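Creatinine amidohydrolase (Nostoc punctiforme PCC 73102, PDB 3NO4) probably hydrolyses carbon-nitrogen bonds in linear amides, as a metal-dependent member of the creatininase superfamily. Local coordinates at residues H50-L55 with Y228-M233. Residues are numbered along the deposited sequence; the frame is centred on the assembly and turned at random.
Sequences HGPTGL and YPDGRM. With NI (nickel (II) ion), chain D.
Gly51 and Gly231 bring two irregular loops of the creatininase fold together, their CA atoms 4.6 Å apart, and the CA-H of Gly51 aims almost straight at the carbonyl O of Asp230 (CA to O 3.3 Å, 169° at the hydrogen). The first loop leaves the parallel sheet after strand 39-44 and carries the metal ligand His50. The second makes a type I beta turn from Tyr228 to Gly231, just after helix 221-227, and Asp230 continues it as an Asx turn, its OD1 accepting from the backbone N of Arg232 at 3.0 Å. Gly51 has a positive phi, and a CB there would run into Arg232 CG and Pro52 CD.

The closest side-chain meeting is Pro52 with Asp230, which cross at about a right angle; Arg232 CG also lies near Pro52 CD. Pro52 CD is 3.6 Å from Asp230 OD2, and CG touches the same oxygen and the aspartate CB. The Asp230 CG sits between its backbone N and carbonyl carbon (chi1 78°), a rotation that turns the carboxylate toward the Arg232 backbone N and guanidinium. Arg232 presents its guanidinium edge side-on, with OD2 almost in the guanidinium plane: NE makes a salt bridge to OD2 at 2.8 Å, NH2 reaches the same oxygen at 3.0 Å, and NE adds a weak bond to OD1. Without the carboxylate, as with an alanine here, the Asx turn would probably be lost, the guanidinium left without its mate and a gap opened beside the Pro52 ring.

Trp27 of a second subunit donates to Asp230 O, and Gln28 of that subunit packs on Pro52, so the junction also lies at a subunit interface. Gln49 bridges the loops, bonding to Gly51 N and Gly231 O. His50, next in chain to Gly51, coordinates the nickel ion, also bound by Asp59 and Glu191, through NE2 at 2.2 Å.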
loop_
_atom_site.group_PDB
_atom_site.type_symbol
_atom_site.label_atom_id
_atom_site.label_comp_id
_atom_site.label_asym_id
_atom_site.label_seq_id
_atom_site.Cartn_x
_atom_site.Cartn_y
_atom_site.Cartn_z
ATOM N N HIS A 50 -2.446 17.389 -25.336
ATOM C CA HIS A 50 -1.425 17.538 -26.397
ATOM C C HIS A 50 -1.586 18.880 -27.142
ATOM O O HIS A 50 -1.542 18.956 -28.346
ATOM C CB HIS A 50 -1.499 16.336 -27.333
ATOM C CG HIS A 50 -0.701 15.173 -26.870
ATOM N ND1 HIS A 50 -1.126 14.313 -25.882
ATOM C CD2 HIS A 50 0.500 14.706 -27.290
ATOM C CE1 HIS A 50 -0.209 13.383 -25.695
ATOM N NE2 HIS A 50 0.789 13.601 -26.528
ATOM N N GLY A 51 -1.699 19.961 -26.378
ATOM C CA GLY A 51 -1.765 21.270 -26.942
ATOM C C GLY A 51 -3.138 21.578 -27.531
ATOM O O GLY A 51 -4.062 20.778 -27.381
ATOM N N PRO A 52 -3.284 22.754 -28.154
ATOM C CA PRO A 52 -4.544 23.159 -28.837
ATOM C C PRO A 52 -5.058 22.229 -29.937
ATOM O O PRO A 52 -6.263 22.179 -30.153
ATOM C CB PRO A 52 -4.175 24.523 -29.453
ATOM C CG PRO A 52 -3.092 25.073 -28.499
ATOM C CD PRO A 52 -2.282 23.858 -28.177
ATOM N N THR A 53 -4.155 21.567 -30.658
ATOM C CA THR A 53 -4.506 20.777 -31.843
ATOM C C THR A 53 -4.307 19.273 -31.654
ATOM O O THR A 53 -4.664 18.517 -32.541
ATOM C CB THR A 53 -3.672 21.219 -33.057
ATOM O OG1 THR A 53 -2.287 21.104 -32.736
ATOM C CG2 THR A 53 -4.012 22.636 -33.477
ATOM N N GLY A 54 -3.722 18.835 -30.526
ATOM C CA GLY A 54 -3.427 17.432 -30.309
ATOM C C GLY A 54 -4.547 16.690 -29.622
ATOM O O GLY A 54 -5.213 17.197 -28.724
ATOM N N LEU A 55 -4.689 15.441 -29.995
ATOM C CA LEU A 55 -5.633 14.547 -29.359
ATOM C C LEU A 55 -5.189 14.129 -27.963
ATOM O O LEU A 55 -4.033 13.767 -27.745
ATOM C CB LEU A 55 -5.815 13.330 -30.241
ATOM C CG LEU A 55 -6.271 13.586 -31.686
ATOM C CD1 LEU A 55 -6.670 12.191 -32.324
ATOM C CD2 LEU A 55 -7.422 14.611 -31.807
ATOM N N TYR A 228 4.455 25.986 -19.704
ATOM C CA TYR A 228 3.992 25.568 -21.053
ATOM C C TYR A 228 2.488 25.866 -21.109
ATOM O O TYR A 228 1.679 24.967 -20.953
ATOM C CB TYR A 228 4.327 24.080 -21.279
ATOM C CG TYR A 228 5.760 23.697 -20.923
ATOM C CD1 TYR A 228 6.838 24.107 -21.708
ATOM C CD2 TYR A 228 6.036 22.967 -19.760
ATOM C CE1 TYR A 228 8.161 23.772 -21.351
ATOM C CE2 TYR A 228 7.334 22.611 -19.405
ATOM C CZ TYR A 228 8.403 23.019 -20.202
ATOM O OH TYR A 228 9.683 22.677 -19.840
ATOM N N PRO A 229 2.108 27.149 -21.294
ATOM C CA PRO A 229 0.686 27.560 -21.095
ATOM C C PRO A 229 -0.350 26.927 -21.997
ATOM O O PRO A 229 -1.485 26.698 -21.545
ATOM C CB PRO A 229 0.715 29.092 -21.275
ATOM C CG PRO A 229 2.131 29.477 -21.088
ATOM C CD PRO A 229 2.963 28.328 -21.540
ATOM N N ASP A 230 0.001 26.631 -23.243
ATOM C CA ASP A 230 -0.950 25.933 -24.127
ATOM C C ASP A 230 -0.758 24.412 -24.102
ATOM O O ASP A 230 -1.495 23.693 -24.766
ATOM C CB ASP A 230 -0.966 26.536 -25.540
ATOM C CG ASP A 230 0.203 26.104 -26.410
ATOM O OD1 ASP A 230 1.146 25.405 -25.973
ATOM O OD2 ASP A 230 0.164 26.491 -27.583
ATOM N N GLY A 231 0.269 23.960 -23.397
ATOM C CA GLY A 231 0.555 22.544 -23.183
ATOM C C GLY A 231 1.634 21.957 -24.057
ATOM O O GLY A 231 2.082 20.860 -23.795
ATOM N N ARG A 232 2.037 22.679 -25.100
ATOM C CA ARG A 232 3.137 22.267 -25.971
ATOM C C ARG A 232 4.481 22.514 -25.302
ATOM O O ARG A 232 4.650 23.505 -24.613
ATOM C CB ARG A 232 3.149 23.082 -27.268
ATOM C CG ARG A 232 1.958 22.889 -28.201
ATOM C CD ARG A 232 2.199 23.707 -29.481
ATOM N NE ARG A 232 1.934 25.144 -29.275
ATOM C CZ ARG A 232 2.365 26.143 -30.047
ATOM N NH1 ARG A 232 3.161 25.934 -31.090
ATOM N NH2 ARG A 232 1.977 27.391 -29.775
HETATM N N MSE A 233 5.444 21.633 -25.559
HETATM C CA MSE A 233 6.856 21.878 -25.249
HETATM C C MSE A 233 7.658 21.927 -26.559
HETATM O O MSE A 233 7.950 20.905 -27.154
HETATM C CB MSE A 233 7.400 20.780 -24.347
HETATM C CG MSE A 233 6.696 20.644 -22.972
HETATM SE SE MSE A 233 7.324 19.020 -22.086
HETATM C CE MSE A 233 9.090 19.734 -21.610
HETATM NI NI NI D . 2.631 12.444 -26.693
HETATM O O HOH W 1 4.244 13.518 -25.981
#